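Local coordinates for D-mannose isomerase (Marinomonas mediterranea, PDB 5X32), which catalyses the reversible isomerisation of D-mannose to D-fructose, and less efficiently that of D-lyxose, as a monomer, at residues R86-S91 and G95-L100; A116-A121 and E138-L143; L281-A286 and L338-F343; V313-F318 and G354-I359. One frame throughout, in Å; residues are numbered along the deposited sequence.

Interaction 1 of 4, residues R86-S91 and G95-L100; sequences RQRHQS and GYVWLL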
# COMPACT_ATOMS: atom_id res chain seq x y z
N ARG A 86 -11.05 16.37 -3.95
CA ARG A 86 -11.65 17.36 -3.06
C ARG A 86 -13.05 17.81 -3.47
O ARG A 86 -13.86 18.18 -2.62
CB ARG A 86 -10.74 18.57 -2.96
CG ARG A 86 -9.32 18.22 -2.61
CD ARG A 86 -8.69 19.35 -1.88
NE ARG A 86 -9.32 19.48 -0.58
CZ ARG A 86 -9.57 20.64 0.01
NH1 ARG A 86 -9.25 21.77 -0.61
NH2 ARG A 86 -10.15 20.65 1.20
N GLN A 87 -13.36 17.77 -4.75
CA GLN A 87 -14.65 18.29 -5.20
C GLN A 87 -15.72 17.22 -5.36
O GLN A 87 -16.91 17.51 -5.26
CB GLN A 87 -14.47 19.06 -6.51
CG GLN A 87 -13.35 20.07 -6.39
CD GLN A 87 -13.04 20.78 -7.68
OE1 GLN A 87 -13.62 20.48 -8.73
NE2 GLN A 87 -12.08 21.71 -7.63
N ARG A 88 -15.28 15.99 -5.59
CA ARG A 88 -16.22 14.90 -5.82
C ARG A 88 -16.26 13.96 -4.63
O ARG A 88 -17.34 13.54 -4.21
CB ARG A 88 -15.87 14.15 -7.10
CG ARG A 88 -16.83 13.04 -7.42
CD ARG A 88 -18.24 13.52 -7.33
NE ARG A 88 -19.21 12.49 -7.69
CZ ARG A 88 -19.87 11.79 -6.77
NH1 ARG A 88 -19.65 12.02 -5.49
NH2 ARG A 88 -20.76 10.87 -7.14
N HIS A 89 -15.08 13.60 -4.11
CA HIS A 89 -15.01 12.62 -3.03
C HIS A 89 -15.26 13.26 -1.68
O HIS A 89 -15.92 12.66 -0.82
CB HIS A 89 -13.65 11.88 -3.01
CG HIS A 89 -13.61 10.70 -3.92
ND1 HIS A 89 -14.23 9.51 -3.61
CD2 HIS A 89 -13.03 10.52 -5.13
CE1 HIS A 89 -14.04 8.65 -4.60
NE2 HIS A 89 -13.32 9.24 -5.53
N GLN A 90 -14.72 14.46 -1.48
CA GLN A 90 -14.83 15.08 -0.17
C GLN A 90 -16.21 15.66 0.01
O GLN A 90 -16.52 16.73 -0.52
CB GLN A 90 -13.80 16.19 0.03
CG GLN A 90 -13.64 16.58 1.50
CD GLN A 90 -12.82 17.85 1.69
OE1 GLN A 90 -12.42 18.50 0.72
NE2 GLN A 90 -12.56 18.19 2.94
N SER A 91 -17.03 14.95 0.77
CA SER A 91 -18.38 15.37 1.08
C SER A 91 -18.50 16.30 2.27
O SER A 91 -17.54 16.59 2.99
CB SER A 91 -19.28 14.17 1.33
OG SER A 91 -19.03 13.61 2.61
N GLY A 95 -16.05 13.77 5.59
CA GLY A 95 -15.73 12.40 5.26
C GLY A 95 -15.59 12.28 3.75
O GLY A 95 -15.90 13.23 3.03
N TYR A 96 -15.13 11.12 3.28
CA TYR A 96 -14.92 10.93 1.85
C TYR A 96 -15.77 9.80 1.31
O TYR A 96 -15.90 8.75 1.94
CB TYR A 96 -13.45 10.66 1.54
CG TYR A 96 -12.58 11.87 1.75
CD1 TYR A 96 -12.25 12.31 3.03
CD2 TYR A 96 -12.08 12.59 0.66
CE1 TYR A 96 -11.46 13.42 3.23
CE2 TYR A 96 -11.28 13.70 0.85
CZ TYR A 96 -10.97 14.11 2.14
OH TYR A 96 -10.16 15.21 2.34
N VAL A 97 -16.37 10.05 0.15
CA VAL A 97 -17.17 9.05 -0.54
C VAL A 97 -16.27 7.83 -0.88
O VAL A 97 -15.20 7.97 -1.48
CB VAL A 97 -17.82 9.64 -1.81
CG1 VAL A 97 -18.58 8.58 -2.59
CG2 VAL A 97 -18.75 10.79 -1.42
N TRP A 98 -16.70 6.66 -0.43
CA TRP A 98 -15.94 5.42 -0.59
C TRP A 98 -16.11 4.90 -2.00
O TRP A 98 -15.13 4.54 -2.67
CB TRP A 98 -16.39 4.41 0.46
CG TRP A 98 -15.66 3.09 0.52
CD1 TRP A 98 -16.17 1.85 0.22
CD2 TRP A 98 -14.31 2.88 0.93
NE1 TRP A 98 -15.22 0.89 0.43
CE2 TRP A 98 -14.06 1.50 0.86
CE3 TRP A 98 -13.28 3.73 1.35
CZ2 TRP A 98 -12.83 0.94 1.19
CZ3 TRP A 98 -12.05 3.18 1.66
CH2 TRP A 98 -11.84 1.79 1.58
N LEU A 99 -17.35 4.91 -2.48
CA LEU A 99 -17.59 4.42 -3.83
C LEU A 99 -18.66 5.24 -4.56
O LEU A 99 -19.70 5.58 -3.98
CB LEU A 99 -18.03 2.96 -3.78
CG LEU A 99 -17.83 2.19 -5.08
CD1 LEU A 99 -16.34 1.97 -5.32
CD2 LEU A 99 -18.60 0.90 -5.07
N LEU A 100 -18.45 5.49 -5.84
CA LEU A 100 -19.39 6.36 -6.56
C LEU A 100 -19.50 6.03 -8.04
O LEU A 100 -18.55 5.54 -8.65
CB LEU A 100 -18.96 7.83 -6.36
CG LEU A 100 -17.57 8.25 -6.85
CD1 LEU A 100 -17.55 8.58 -8.35
CD2 LEU A 100 -16.99 9.40 -6.04

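Interaction 2 of 4, residues A116-A121 and E138-L143; sequences AFVILA and EVTYDL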
# COMPACT_ATOMS: atom_id res chain seq x y z
N ALA A 116 -6.53 7.06 5.61
CA ALA A 116 -5.08 6.91 5.53
C ALA A 116 -4.64 7.26 4.13
O ALA A 116 -3.73 8.07 3.94
CB ALA A 116 -4.63 5.48 5.92
N PHE A 117 -5.30 6.71 3.12
CA PHE A 117 -4.83 7.01 1.77
C PHE A 117 -5.10 8.47 1.37
O PHE A 117 -4.39 9.04 0.53
CB PHE A 117 -5.41 6.03 0.77
CG PHE A 117 -4.57 4.81 0.58
CD1 PHE A 117 -3.35 4.90 -0.07
CD2 PHE A 117 -4.98 3.58 1.06
CE1 PHE A 117 -2.55 3.78 -0.23
CE2 PHE A 117 -4.18 2.45 0.90
CZ PHE A 117 -2.97 2.56 0.25
N VAL A 118 -6.11 9.09 2.00
CA VAL A 118 -6.38 10.50 1.78
C VAL A 118 -5.19 11.33 2.31
O VAL A 118 -4.69 12.23 1.61
CB VAL A 118 -7.69 10.94 2.47
CG1 VAL A 118 -7.81 12.47 2.50
CG2 VAL A 118 -8.89 10.38 1.72
N ILE A 119 -4.72 10.99 3.51
CA ILE A 119 -3.53 11.62 4.07
C ILE A 119 -2.29 11.38 3.19
O ILE A 119 -1.52 12.31 2.94
CB ILE A 119 -3.25 11.11 5.50
CG1 ILE A 119 -4.23 11.75 6.48
CG2 ILE A 119 -1.82 11.42 5.94
CD1 ILE A 119 -4.13 11.23 7.88
N LEU A 120 -2.12 10.16 2.70
CA LEU A 120 -1.00 9.85 1.82
C LEU A 120 -1.01 10.74 0.58
O LEU A 120 0.02 11.35 0.21
CB LEU A 120 -1.04 8.38 1.41
CG LEU A 120 0.14 7.93 0.54
CD1 LEU A 120 1.42 7.85 1.36
CD2 LEU A 120 -0.17 6.63 -0.18
N ALA A 121 -2.19 10.83 -0.04
CA ALA A 121 -2.36 11.67 -1.23
C ALA A 121 -2.07 13.14 -0.91
O ALA A 121 -1.38 13.81 -1.68
CB ALA A 121 -3.77 11.52 -1.80
N GLU A 138 -3.42 18.18 8.05
CA GLU A 138 -3.69 18.56 9.43
C GLU A 138 -5.19 18.41 9.69
O GLU A 138 -5.58 17.93 10.76
CB GLU A 138 -3.18 19.98 9.68
CG GLU A 138 -3.73 20.70 10.88
CD GLU A 138 -3.24 22.15 10.93
OE1 GLU A 138 -2.10 22.44 10.48
OE2 GLU A 138 -4.01 23.02 11.39
N VAL A 139 -6.02 18.76 8.70
CA VAL A 139 -7.46 18.64 8.90
C VAL A 139 -7.83 17.17 9.03
O VAL A 139 -8.53 16.77 9.97
CB VAL A 139 -8.29 19.22 7.73
CG1 VAL A 139 -9.79 18.92 7.96
CG2 VAL A 139 -8.04 20.71 7.55
N THR A 140 -7.31 16.36 8.11
CA THR A 140 -7.73 14.97 8.01
C THR A 140 -7.29 14.20 9.24
O THR A 140 -8.06 13.40 9.81
CB THR A 140 -7.18 14.33 6.74
OG1 THR A 140 -7.53 15.15 5.62
CG2 THR A 140 -7.77 12.94 6.55
N TYR A 141 -6.09 14.52 9.71
CA TYR A 141 -5.61 13.90 10.93
C TYR A 141 -6.61 14.14 12.07
O TYR A 141 -6.95 13.21 12.81
CB TYR A 141 -4.21 14.44 11.30
CG TYR A 141 -3.61 13.76 12.50
CD1 TYR A 141 -3.85 14.23 13.78
CD2 TYR A 141 -2.83 12.62 12.37
CE1 TYR A 141 -3.31 13.61 14.88
CE2 TYR A 141 -2.29 11.99 13.46
CZ TYR A 141 -2.53 12.48 14.72
OH TYR A 141 -1.99 11.85 15.83
N ASP A 142 -7.17 15.35 12.15
CA ASP A 142 -8.04 15.62 13.28
C ASP A 142 -9.40 14.96 13.10
O ASP A 142 -9.98 14.50 14.10
CB ASP A 142 -8.22 17.12 13.52
CG ASP A 142 -6.91 17.87 13.52
OD1 ASP A 142 -6.01 17.53 14.34
OD2 ASP A 142 -6.80 18.86 12.77
N LEU A 143 -9.83 14.80 11.85
CA LEU A 143 -11.04 14.04 11.59
C LEU A 143 -10.87 12.65 12.18
O LEU A 143 -11.79 12.10 12.80
CB LEU A 143 -11.32 13.97 10.10
CG LEU A 143 -12.44 13.02 9.68
CD1 LEU A 143 -13.78 13.46 10.22
CD2 LEU A 143 -12.50 12.96 8.17

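Interaction 3 of 4, residues L281-A286 and L338-F343; sequences LAYKKA and LTLWEF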
# COMPACT_ATOMS: atom_id res chain seq x y z
N LEU A 281 10.09 -15.57 8.72
CA LEU A 281 8.94 -16.44 8.96
C LEU A 281 7.95 -16.43 7.78
O LEU A 281 7.54 -17.50 7.31
CB LEU A 281 8.25 -16.03 10.26
CG LEU A 281 7.70 -17.18 11.10
CD1 LEU A 281 8.67 -18.34 11.13
CD2 LEU A 281 7.45 -16.68 12.50
N ALA A 282 7.55 -15.24 7.34
CA ALA A 282 6.58 -15.11 6.25
C ALA A 282 7.10 -15.75 4.98
O ALA A 282 6.48 -16.65 4.42
CB ALA A 282 6.23 -13.65 5.98
N TYR A 283 8.29 -15.33 4.56
CA TYR A 283 8.86 -15.84 3.32
C TYR A 283 8.99 -17.35 3.40
O TYR A 283 8.57 -18.06 2.48
CB TYR A 283 10.21 -15.18 3.03
CG TYR A 283 10.82 -15.61 1.69
CD1 TYR A 283 11.51 -16.82 1.57
CD2 TYR A 283 10.70 -14.81 0.56
CE1 TYR A 283 12.07 -17.21 0.36
CE2 TYR A 283 11.26 -15.18 -0.65
CZ TYR A 283 11.94 -16.39 -0.75
OH TYR A 283 12.49 -16.77 -1.96
N LYS A 284 9.54 -17.86 4.49
CA LYS A 284 9.73 -19.31 4.56
C LYS A 284 8.40 -20.04 4.50
O LYS A 284 8.30 -21.06 3.82
CB LYS A 284 10.46 -19.71 5.84
CG LYS A 284 10.54 -21.21 6.02
CD LYS A 284 11.59 -21.59 7.03
CE LYS A 284 11.74 -20.52 8.10
NZ LYS A 284 12.74 -20.93 9.12
N LYS A 285 7.37 -19.50 5.14
CA LYS A 285 6.08 -20.17 5.07
C LYS A 285 5.38 -20.08 3.72
O LYS A 285 4.67 -21.01 3.34
CB LYS A 285 5.13 -19.66 6.16
CG LYS A 285 5.52 -20.06 7.58
CD LYS A 285 4.36 -19.76 8.49
CE LYS A 285 4.71 -19.68 9.94
NZ LYS A 285 3.46 -19.29 10.68
N ALA A 286 5.59 -19.00 2.98
CA ALA A 286 4.71 -18.71 1.84
C ALA A 286 5.36 -18.89 0.47
O ALA A 286 4.68 -18.88 -0.57
CB ALA A 286 4.16 -17.32 1.98
N LEU A 338 16.36 -11.16 -5.31
CA LEU A 338 16.51 -11.65 -6.69
C LEU A 338 15.46 -12.72 -7.01
O LEU A 338 14.98 -12.77 -8.14
CB LEU A 338 17.91 -12.19 -6.94
CG LEU A 338 18.96 -11.08 -6.93
CD1 LEU A 338 20.33 -11.64 -7.24
CD2 LEU A 338 18.59 -9.93 -7.88
N THR A 339 15.15 -13.59 -6.06
CA THR A 339 14.13 -14.61 -6.34
C THR A 339 12.76 -13.98 -6.58
O THR A 339 12.01 -14.39 -7.47
CB THR A 339 14.03 -15.66 -5.21
OG1 THR A 339 13.80 -14.99 -3.96
CG2 THR A 339 15.33 -16.45 -5.13
N LEU A 340 12.42 -12.98 -5.77
CA LEU A 340 11.13 -12.32 -5.90
C LEU A 340 11.02 -11.56 -7.22
O LEU A 340 10.01 -11.65 -7.91
CB LEU A 340 10.90 -11.40 -4.71
CG LEU A 340 10.65 -12.18 -3.42
CD1 LEU A 340 10.91 -11.32 -2.19
CD2 LEU A 340 9.22 -12.71 -3.42
N TRP A 341 12.08 -10.85 -7.58
CA TRP A 341 12.11 -10.20 -8.88
C TRP A 341 12.07 -11.22 -10.03
O TRP A 341 11.42 -10.97 -11.04
CB TRP A 341 13.34 -9.30 -9.01
CG TRP A 341 13.06 -7.88 -8.63
CD1 TRP A 341 13.52 -7.24 -7.51
CD2 TRP A 341 12.25 -6.92 -9.34
NE1 TRP A 341 13.05 -5.94 -7.48
CE2 TRP A 341 12.27 -5.72 -8.59
CE3 TRP A 341 11.53 -6.96 -10.54
CZ2 TRP A 341 11.59 -4.57 -9.01
CZ3 TRP A 341 10.84 -5.80 -10.95
CH2 TRP A 341 10.88 -4.63 -10.18
N GLU A 342 12.77 -12.34 -9.91
CA GLU A 342 12.76 -13.33 -10.99
C GLU A 342 11.36 -13.85 -11.20
O GLU A 342 10.84 -13.82 -12.32
CB GLU A 342 13.74 -14.47 -10.69
CG GLU A 342 15.17 -14.08 -10.99
CD GLU A 342 16.21 -15.03 -10.39
OE1 GLU A 342 15.84 -16.13 -9.91
OE2 GLU A 342 17.40 -14.65 -10.38
N PHE A 343 10.71 -14.28 -10.12
CA PHE A 343 9.33 -14.74 -10.24
C PHE A 343 8.45 -13.66 -10.89
O PHE A 343 7.65 -13.96 -11.78
CB PHE A 343 8.75 -15.11 -8.88
CG PHE A 343 7.26 -15.36 -8.91
CD1 PHE A 343 6.75 -16.56 -9.34
CD2 PHE A 343 6.38 -14.35 -8.57
CE1 PHE A 343 5.39 -16.79 -9.39
CE2 PHE A 343 5.02 -14.57 -8.61
CZ PHE A 343 4.52 -15.79 -9.02

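Interaction 4 of 4, residues V313-F318 and G354-I359; sequences VQAESF and GAWYRI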
# COMPACT_ATOMS: atom_id res chain seq x y z
N VAL A 313 1.89 -8.54 -2.90
CA VAL A 313 2.64 -9.39 -1.99
C VAL A 313 4.09 -9.57 -2.46
O VAL A 313 5.05 -9.40 -1.68
CB VAL A 313 1.97 -10.76 -1.84
CG1 VAL A 313 2.88 -11.73 -1.09
CG2 VAL A 313 0.60 -10.62 -1.17
N GLN A 314 4.24 -9.86 -3.75
CA GLN A 314 5.56 -9.95 -4.37
C GLN A 314 6.33 -8.63 -4.24
O GLN A 314 7.54 -8.62 -3.95
CB GLN A 314 5.41 -10.34 -5.84
CG GLN A 314 5.45 -11.83 -6.16
CD GLN A 314 4.70 -12.73 -5.19
OE1 GLN A 314 5.32 -13.41 -4.39
NE2 GLN A 314 3.37 -12.75 -5.26
N ALA A 315 5.63 -7.52 -4.42
CA ALA A 315 6.30 -6.23 -4.46
C ALA A 315 6.69 -5.75 -3.05
O ALA A 315 7.84 -5.39 -2.80
CB ALA A 315 5.42 -5.18 -5.17
N GLU A 316 5.74 -5.79 -2.12
CA GLU A 316 6.03 -5.37 -0.76
C GLU A 316 7.16 -6.26 -0.20
O GLU A 316 8.05 -5.79 0.54
CB GLU A 316 4.78 -5.46 0.12
CG GLU A 316 3.65 -4.53 -0.35
CD GLU A 316 3.90 -3.03 -0.10
OE1 GLU A 316 4.55 -2.68 0.92
OE2 GLU A 316 3.49 -2.21 -0.95
N SER A 317 7.15 -7.54 -0.60
CA SER A 317 8.18 -8.44 -0.12
C SER A 317 9.55 -8.13 -0.71
O SER A 317 10.55 -8.24 0.01
CB SER A 317 7.81 -9.90 -0.39
OG SER A 317 6.69 -10.26 0.39
N PHE A 318 9.65 -7.74 -1.98
CA PHE A 318 11.01 -7.43 -2.43
C PHE A 318 11.47 -6.05 -1.90
O PHE A 318 12.68 -5.81 -1.77
CB PHE A 318 11.16 -7.53 -3.97
CG PHE A 318 10.49 -6.44 -4.77
CD1 PHE A 318 10.97 -5.14 -4.75
CD2 PHE A 318 9.46 -6.75 -5.65
CE1 PHE A 318 10.38 -4.14 -5.53
CE2 PHE A 318 8.88 -5.78 -6.43
CZ PHE A 318 9.33 -4.46 -6.37
N GLY A 354 2.74 -3.38 -20.27
CA GLY A 354 3.29 -2.73 -19.09
C GLY A 354 2.46 -2.99 -17.85
O GLY A 354 1.31 -3.43 -17.96
N ALA A 355 3.04 -2.68 -16.69
CA ALA A 355 2.39 -2.82 -15.38
C ALA A 355 2.17 -4.29 -15.01
O ALA A 355 2.27 -5.16 -15.86
CB ALA A 355 1.06 -2.05 -15.32
N TRP A 356 1.80 -4.53 -13.76
CA TRP A 356 1.74 -5.88 -13.23
C TRP A 356 0.39 -6.56 -13.40
O TRP A 356 -0.64 -5.93 -13.28
CB TRP A 356 2.08 -5.86 -11.73
CG TRP A 356 3.53 -5.68 -11.38
CD1 TRP A 356 4.37 -4.71 -11.83
CD2 TRP A 356 4.28 -6.45 -10.43
NE1 TRP A 356 5.61 -4.84 -11.25
CE2 TRP A 356 5.58 -5.91 -10.38
CE3 TRP A 356 3.98 -7.55 -9.63
CZ2 TRP A 356 6.59 -6.44 -9.56
CZ3 TRP A 356 4.99 -8.07 -8.80
CH2 TRP A 356 6.26 -7.51 -8.78
N TYR A 357 0.40 -7.85 -13.68
CA TYR A 357 -0.81 -8.64 -13.57
C TYR A 357 -1.21 -8.62 -12.11
O TYR A 357 -0.35 -8.51 -11.22
CB TYR A 357 -0.59 -10.07 -14.04
CG TYR A 357 -0.25 -10.19 -15.51
CD1 TYR A 357 -0.90 -9.42 -16.48
CD2 TYR A 357 0.76 -11.05 -15.92
CE1 TYR A 357 -0.56 -9.54 -17.82
CE2 TYR A 357 1.09 -11.17 -17.24
CZ TYR A 357 0.44 -10.42 -18.18
OH TYR A 357 0.83 -10.58 -19.48
N ARG A 358 -2.50 -8.70 -11.84
CA ARG A 358 -2.94 -8.59 -10.46
C ARG A 358 -2.79 -9.91 -9.71
O ARG A 358 -2.36 -9.94 -8.56
CB ARG A 358 -4.40 -8.13 -10.42
CG ARG A 358 -4.92 -7.91 -9.03
CD ARG A 358 -6.40 -7.62 -9.03
NE ARG A 358 -6.95 -8.04 -7.76
CZ ARG A 358 -7.60 -9.19 -7.55
NH1 ARG A 358 -7.82 -10.03 -8.55
NH2 ARG A 358 -8.04 -9.49 -6.34
N ILE A 359 -3.12 -11.01 -10.38
CA ILE A 359 -3.23 -12.26 -9.67
C ILE A 359 -3.11 -13.49 -10.57
O ILE A 359 -3.75 -13.57 -11.61
CB ILE A 359 -4.56 -12.31 -8.91
CG1 ILE A 359 -4.74 -13.65 -8.19
CG2 ILE A 359 -5.70 -12.01 -9.86
CD1 ILE A 359 -6.09 -13.81 -7.53

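Interaction 1 of 4, residues R86-S91 and G95-L100
His89 holds CG beside its own backbone N and anti to the carbonyl carbon; this chi1 of -86° carries the ring over to Val97, and chi2 of -76° turns ND1 to Val97 O. Arg88 takes another course. Its chain bends at chi2 (48°), and this brings the guanidinium to Leu100.

His89 and Val97 are joined twice. His89 ND1 donates to Val97 O at 2.8 Å, with the oxygen at the edge of the ring and near its plane. Val97 N donates to His89 O at 2.8 Å.

Leu100 CD2 lies over one face of the imidazole, 3.7 Å from the centroid of the His89 ring, in a CH-pi contact. The same methyl sits over the centre of the Arg88 guanidinium, so it is sandwiched between two flat groups. Arg88 NH1 bonds to Asn105 and NH2 to Gly102 O, which hold that guanidinium in place.

Next along the chain, Gln90 forms a single beta bridge with Tyr96. Gln90 CG rests over the phenol face, 4.1 Å from the centroid of the Tyr96 ring, and the Gln90 amide lies nearly parallel to the ring. Tyr96 OH bonds to Tyr122 OH.

Gly95 O takes two donors. Ser91 N reaches Gly95 O at 3.1 Å, and Ser91 OG reaches Gly95 O at 3.2 Å from above the carbonyl plane.

The chain thus turns back on itself where helix 72-89 ends. The bonds imply a proton on His89 ND1, and they give the last helical carbonyl, His89 O, a partner in the returning chain.

Interaction 2 of 4, residues A116-A121 and E138-L143
Thr140 lays its methyl against Ile119 and Val118. Thr140 CG2 comes 3.7 Å from Ile119 CG1 and 4.1 Å from Val118 CG1, so it rests across two consecutive residues of the facing helix. The first torsion explains this. OG1 sits beside the backbone N (chi1 -53°), which leaves CG2 anti to that nitrogen and turned to helix 112-127.

The hydroxyl keeps to its own helix, where OG1 bonds to Trp136 O one turn back. That bond fixes the rotation of the side chain and satisfies its polar end. What faces helix 112-127 is therefore mainly carbon.

Ile119 and Thr140 lie alongside each other and point opposite ways. Ile119 holds CG1 beside its backbone N, and the extended chain carries CD1 on to the next residue, where Ile119 CD1 lies 4.2 Å from Tyr141 N. Val118 directs its CB at the opposing helix and offers CG1.

No hydrogen bond joins the two segments. Their axes approach to 9.7 Å and run nearly antiparallel, at 166°. The nearest backbone pair, Ile119 and Thr140, has its CA atoms 6.7 Å apart. All four residues in the contact are buried, although the surface shared is modest.

Helices 112-127 and 133-147 follow each other in the chain, so this is the packing of a helical hairpin. Ile119 also meets Met179 of helix 173-190, and Tyr141 meets Leu183 there. Tyr141 further packs edge-to-face on Tyr195 of helix 193-212. Helix 52-69 lies against other residues of segment 116-121, through Phe117, Leu120 and Ala121.

Interaction 3 of 4, residues L281-A286 and L338-F343
Tyr283 points its CB toward Thr339 and Leu340, and its CG stands anti to the backbone N (chi1 -176°). The ring is thereby sent out from helix 271-286 to helix 331-347. Along one rim, Tyr283 CE2 comes 4.1 Å from Leu340 CG and 4.2 Å from Leu340 CD1. Leu340 CG is near the ring plane, so the leucine meets an edge of the phenol. Further out, Tyr283 CZ is 4.0 Å from Thr339 OG1.

The tip makes the polar contact. Tyr283 OH donates to Thr339 OG1 at 3.0 Å. The threonine oxygen lies oblique to the phenol ring. Thr339 OG1 in turn bonds to Gln336 O in its own helix. A carbonyl can only accept, so the hydroxyl of Thr339 gives its proton there and takes the one from Tyr283. A short chain of two bonds results.

Leu340 runs beside the phenol, reaching back the other way. The leucine holds CG beside its backbone N, and its branch approaches the phenol while the helices stay well apart. Even the nearest CA atoms, those of Tyr283 and Leu340, are 10.1 Å from each other. The phenol and the leucine branch bridge that gap between them. Trp287 stacks on the Tyr283 ring and also touches Leu340.

Leu340 also packs on Gln314, Ser317 and Phe318 of helix 311-328. The contact lies away from the probable catalytic histidines, His251 and His380. It ties helix 271-286 to helix 331-347 in the (alpha/alpha)6 barrel known for the N-acylglucosamine 2-epimerase family.

Interaction 4 of 4, residues V313-F318 and G354-I359
This is a small, buried apolar contact in which one tryptophan from a loop is set against a helix. The loop follows helix 331-347 and leads into strand 359-360, and the helix is 311-328. Trp356 supplies the whole loop side of it.

The six-membered part of the indole does the touching. Trp356 CZ3 lies 3.8 Å from Gln314 CB, which is at the edge of the indole and near its plane. Trp356 CH2 lies 3.9 Å from Phe318 CE2. The indole atom is near the plane of the phenyl ring, at its edge, and the two side chains meet at a slant. Ala315 CB adds a looser contact, 4.4 Å from Trp356 CH2.

Phe318 has its CG between the backbone N and the carbonyl carbon (chi1 72°). The ring is thus laid back over its own helix, with Ala315 O over the centre of one face. Gln314 bends away at chi2 (41°) and takes its amide off the indole. Its OE1 accepts from Leu294 N.

The probable active site is close by. The Ala315 side chain is about 5 Å from that of His380, a proton donor/acceptor by similarity, and Glu316 OE2 bonds to His380 ND1.

Around the contact, Trp356 also touches Ser344 of helix 331-347 and Thr381 of helix 379-390. Ala315 and Phe318 both pack on Ala384 of helix 379-390.

The four contacts form two touching pairs, with the members of each pair on one side of the chain's centre. Interactions 1 and 2 have centres 13 Å apart and meet where Tyr96 CZ lies 3.6 Å from Val118 CG1. Interactions 3 and 4 have centres 12 Å apart. They join through helices 311-328 and 331-347, with Trp341 CZ2 3.5 Å from Phe318 CZ and Phe343 also against Gln314. Between the pairs, interactions 2 and 4 come nearest, about 8 Å between closest atoms. Interaction 4 borders the probable catalytic site at His380, with His251 about 12 Å from Ala315, side chain to side chain. The other three lie away from both histidines.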